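PDB 4ZCF: type III restriction-modification enzyme EcoP15I Mod subunit from Escherichia coli, which methylates the second adenine of the DNA site 5'-CAGCAG-3' on one strand, using S-adenosyl-L-methionine, and joins the Res subunit for restriction. Local coordinates for residues Y65-K75 against D131-R139. Numbering follows the deposited sequence.
Sequences YARLLANLPPK and DGFVYNDDR
Leu-69 and Arg-139 mark the closest backbone approach, their CA atoms 9.5 Å apart, and the direct contacts are made by side chains. Residues 65-69 lie on helix 63-71; the chain then continues as a loop through Lys-75. Residues 131-139 form an irregular loop between strand 117-122 and helix 143-150. The hydroxyls of Tyr-65 and Tyr-135 converge on one carboxylate oxygen. Tyr-65 OH donates to Asp-137 OD2 at 2.7 Å, on its syn side. Tyr-135 OH donates to the same oxygen, Asp-137 OD2, at 2.7 Å, meeting its anti lone pair. The Tyr-65 ring lies nearly coplanar with the carboxylate, 19° apart. With CG anti to the backbone N (chi1 -175°), Tyr-65 reaches out from the helix to this oxygen. Replacing Asp-137 by alanine removes the carboxylate, and both tyrosine hydroxyls would probably lose their shared acceptor. Leu-69 CD2 packs against Tyr-135 OH at 3.4 Å, while its CD1 lies over one face of the Tyr-65 ring, toward the rim. The contact ties the helix before strand 76-80 to the loop after strand 117-122, two strands of the one mixed sheet of the Rossmann-like methyltransferase fold. Helix 171-188 adds Thr-176 against Tyr-65 and Phe-177 against Tyr-135. Further along, Leu-72 CD1 sits over the centre of the Arg-139 guanidinium, 3.7 Å from CZ of Arg-139. At the guanidinium edge, a water accepts from Arg-139 NH2 and donates to Pro-73 O. Lys-75 and Arg-139 run past each other in opposite directions, with Lys-75 NZ 3.7 Å from Arg-139 NH1. Asp-138 OD2 probably offsets both charges through long salt bridges, 3.6 Å to Lys-75 NZ.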
loop_
_atom_site.group_PDB
_atom_site.type_symbol
_atom_site.label_atom_id
_atom_site.label_comp_id
_atom_site.label_asym_id
_atom_site.label_seq_id
_atom_site.Cartn_x
_atom_site.Cartn_y
_atom_site.Cartn_z
ATOM N N TYR A 65 2.648 14.229 -17.427
ATOM C CA TYR A 65 2.166 15.521 -16.933
ATOM C C TYR A 65 1.877 15.444 -15.423
ATOM O O TYR A 65 2.211 16.389 -14.700
ATOM C CB TYR A 65 0.899 15.968 -17.705
ATOM C CG TYR A 65 0.395 17.354 -17.343
ATOM C CD1 TYR A 65 0.978 18.494 -17.888
ATOM C CD2 TYR A 65 -0.693 17.523 -16.492
ATOM C CE1 TYR A 65 0.518 19.770 -17.562
ATOM C CE2 TYR A 65 -1.180 18.792 -16.180
ATOM C CZ TYR A 65 -0.565 19.915 -16.709
ATOM O OH TYR A 65 -1.034 21.174 -16.411
ATOM N N ALA A 66 1.232 14.349 -14.956
ATOM C CA ALA A 66 0.936 14.116 -13.529
ATOM C C ALA A 66 2.235 13.940 -12.732
ATOM O O ALA A 66 2.337 14.456 -11.626
ATOM C CB ALA A 66 0.039 12.904 -13.357
ATOM N N ARG A 67 3.240 13.262 -13.315
ATOM C CA ARG A 67 4.567 13.073 -12.704
ATOM C C ARG A 67 5.319 14.428 -12.509
ATOM O O ARG A 67 5.961 14.644 -11.478
ATOM C CB ARG A 67 5.411 12.068 -13.512
ATOM C CG ARG A 67 5.041 10.608 -13.231
ATOM C CD ARG A 67 6.025 9.604 -13.820
ATOM N NE ARG A 67 5.738 9.290 -15.224
ATOM C CZ ARG A 67 6.414 9.774 -16.267
ATOM N NH1 ARG A 67 7.440 10.599 -16.080
ATOM N NH2 ARG A 67 6.072 9.432 -17.502
ATOM N N LEU A 68 5.189 15.335 -13.492
ATOM C CA LEU A 68 5.752 16.684 -13.505
ATOM C C LEU A 68 5.111 17.527 -12.392
ATOM O O LEU A 68 5.825 18.061 -11.536
ATOM C CB LEU A 68 5.495 17.324 -14.885
ATOM C CG LEU A 68 5.960 18.768 -15.075
ATOM C CD1 LEU A 68 7.477 18.924 -14.805
ATOM C CD2 LEU A 68 5.602 19.247 -16.434
ATOM N N LEU A 69 3.756 17.601 -12.400
ATOM C CA LEU A 69 2.906 18.282 -11.418
ATOM C C LEU A 69 3.292 18.001 -9.978
ATOM O O LEU A 69 3.121 18.887 -9.148
ATOM C CB LEU A 69 1.443 17.861 -11.626
ATOM C CG LEU A 69 0.450 18.892 -12.188
ATOM C CD1 LEU A 69 1.041 19.689 -13.363
ATOM C CD2 LEU A 69 -0.859 18.214 -12.585
ATOM N N ALA A 70 3.779 16.781 -9.671
ATOM C CA ALA A 70 4.163 16.364 -8.328
ATOM C C ALA A 70 5.568 16.809 -7.940
ATOM O O ALA A 70 5.879 16.934 -6.746
ATOM C CB ALA A 70 4.037 14.860 -8.202
ATOM N N ASN A 71 6.425 17.033 -8.943
ATOM C CA ASN A 71 7.823 17.435 -8.733
ATOM C C ASN A 71 8.026 18.938 -8.869
ATOM O O ASN A 71 9.033 19.443 -8.380
ATOM C CB ASN A 71 8.785 16.618 -9.610
ATOM C CG ASN A 71 8.816 15.150 -9.251
ATOM O OD1 ASN A 71 9.338 14.751 -8.215
ATOM N ND2 ASN A 71 8.220 14.310 -10.077
ATOM N N LEU A 72 7.047 19.651 -9.497
ATOM C CA LEU A 72 6.986 21.106 -9.649
ATOM C C LEU A 72 6.997 21.714 -8.236
ATOM O O LEU A 72 6.325 21.173 -7.357
ATOM C CB LEU A 72 5.692 21.520 -10.386
ATOM C CG LEU A 72 5.775 21.648 -11.903
ATOM C CD1 LEU A 72 4.415 21.906 -12.515
ATOM C CD2 LEU A 72 6.723 22.737 -12.313
ATOM N N PRO A 73 7.792 22.773 -7.947
ATOM C CA PRO A 73 7.862 23.263 -6.555
ATOM C C PRO A 73 6.736 24.238 -6.154
ATOM O O PRO A 73 6.117 24.832 -7.044
ATOM C CB PRO A 73 9.239 23.930 -6.515
ATOM C CG PRO A 73 9.392 24.499 -7.892
ATOM C CD PRO A 73 8.703 23.538 -8.829
ATOM N N PRO A 74 6.492 24.476 -4.839
ATOM C CA PRO A 74 5.469 25.464 -4.462
ATOM C C PRO A 74 5.778 26.859 -5.002
ATOM O O PRO A 74 6.932 27.283 -5.006
ATOM C CB PRO A 74 5.449 25.419 -2.927
ATOM C CG PRO A 74 6.091 24.126 -2.572
ATOM C CD PRO A 74 7.110 23.874 -3.639
ATOM N N LYS A 75 4.734 27.507 -5.546
ATOM C CA LYS A 75 4.666 28.834 -6.176
ATOM C C LYS A 75 4.032 29.847 -5.175
ATOM O O LYS A 75 3.745 30.987 -5.552
ATOM C CB LYS A 75 3.679 28.719 -7.369
ATOM C CG LYS A 75 4.261 28.726 -8.773
ATOM C CD LYS A 75 3.107 28.678 -9.783
ATOM C CE LYS A 75 3.543 28.854 -11.220
ATOM N NZ LYS A 75 2.417 28.641 -12.177
ATOM N N ASP A 131 -21.826 14.862 -11.730
ATOM C CA ASP A 131 -21.206 15.653 -10.654
ATOM C C ASP A 131 -20.470 16.926 -11.114
ATOM O O ASP A 131 -20.007 17.702 -10.267
ATOM C CB ASP A 131 -20.240 14.764 -9.837
ATOM C CG ASP A 131 -19.170 14.013 -10.633
ATOM O OD1 ASP A 131 -18.827 14.462 -11.764
ATOM O OD2 ASP A 131 -18.691 12.980 -10.139
ATOM N N GLY A 132 -20.324 17.094 -12.426
ATOM C CA GLY A 132 -19.645 18.241 -13.008
ATOM C C GLY A 132 -18.129 18.202 -12.964
ATOM O O GLY A 132 -17.494 19.261 -13.101
ATOM N N PHE A 133 -17.521 16.984 -12.767
ATOM C CA PHE A 133 -16.069 16.827 -12.780
ATOM C C PHE A 133 -15.565 17.120 -14.189
ATOM O O PHE A 133 -16.045 16.546 -15.171
ATOM C CB PHE A 133 -15.580 15.421 -12.329
ATOM C CG PHE A 133 -14.096 15.195 -12.598
ATOM C CD1 PHE A 133 -13.128 15.712 -11.739
ATOM C CD2 PHE A 133 -13.669 14.563 -13.769
ATOM C CE1 PHE A 133 -11.758 15.569 -12.030
ATOM C CE2 PHE A 133 -12.303 14.438 -14.061
ATOM C CZ PHE A 133 -11.359 14.953 -13.194
ATOM N N VAL A 134 -14.553 17.976 -14.250
ATOM C CA VAL A 134 -13.851 18.404 -15.453
ATOM C C VAL A 134 -12.419 18.646 -15.012
ATOM O O VAL A 134 -12.215 19.200 -13.930
ATOM C CB VAL A 134 -14.505 19.662 -16.154
ATOM C CG1 VAL A 134 -14.809 20.798 -15.173
ATOM C CG2 VAL A 134 -13.657 20.179 -17.308
ATOM N N TYR A 135 -11.431 18.201 -15.803
ATOM C CA TYR A 135 -10.051 18.513 -15.464
ATOM C C TYR A 135 -9.778 19.963 -15.910
ATOM O O TYR A 135 -10.121 20.348 -17.044
ATOM C CB TYR A 135 -9.025 17.583 -16.142
ATOM C CG TYR A 135 -7.634 17.859 -15.617
ATOM C CD1 TYR A 135 -6.854 18.883 -16.155
ATOM C CD2 TYR A 135 -7.158 17.207 -14.484
ATOM C CE1 TYR A 135 -5.636 19.243 -15.581
ATOM C CE2 TYR A 135 -5.931 17.541 -13.919
ATOM C CZ TYR A 135 -5.170 18.549 -14.476
ATOM O OH TYR A 135 -3.975 18.860 -13.893
ATOM N N ASN A 136 -9.150 20.744 -15.008
ATOM C CA ASN A 136 -8.717 22.130 -15.213
ATOM C C ASN A 136 -7.702 22.487 -14.126
ATOM O O ASN A 136 -7.869 22.100 -12.968
ATOM C CB ASN A 136 -9.913 23.147 -15.209
ATOM C CG ASN A 136 -10.618 23.370 -16.558
ATOM O OD1 ASN A 136 -10.014 23.368 -17.651
ATOM N ND2 ASN A 136 -11.925 23.601 -16.509
ATOM N N ASP A 137 -6.647 23.203 -14.505
ATOM C CA ASP A 137 -5.636 23.681 -13.576
ATOM C C ASP A 137 -5.170 25.102 -13.962
ATOM O O ASP A 137 -5.622 25.654 -14.976
ATOM C CB ASP A 137 -4.472 22.680 -13.435
ATOM C CG ASP A 137 -3.624 22.444 -14.672
ATOM O OD1 ASP A 137 -3.297 23.430 -15.371
ATOM O OD2 ASP A 137 -3.197 21.293 -14.882
ATOM N N ASP A 138 -4.278 25.686 -13.144
ATOM C CA ASP A 138 -3.721 27.027 -13.332
ATOM C C ASP A 138 -2.761 27.086 -14.545
ATOM O O ASP A 138 -3.124 27.670 -15.571
ATOM C CB ASP A 138 -3.037 27.495 -12.033
ATOM C CG ASP A 138 -1.933 26.556 -11.561
ATOM O OD1 ASP A 138 -2.261 25.413 -11.135
ATOM O OD2 ASP A 138 -0.737 26.920 -11.715
ATOM N N ARG A 139 -1.561 26.449 -14.412
ATOM C CA ARG A 139 -0.424 26.286 -15.337
ATOM C C ARG A 139 -0.623 26.799 -16.768
ATOM O O ARG A 139 0.317 27.313 -17.374
ATOM C CB ARG A 139 0.027 24.816 -15.358
ATOM C CG ARG A 139 0.017 24.104 -14.000
ATOM C CD ARG A 139 1.261 24.403 -13.189
ATOM N NE ARG A 139 1.237 23.783 -11.861
ATOM C CZ ARG A 139 2.020 24.159 -10.853
ATOM N NH1 ARG A 139 2.870 25.166 -11.005
ATOM N NH2 ARG A 139 1.948 23.540 -9.681
HETATM O O HOH W 1 3.554 24.439 -7.602
#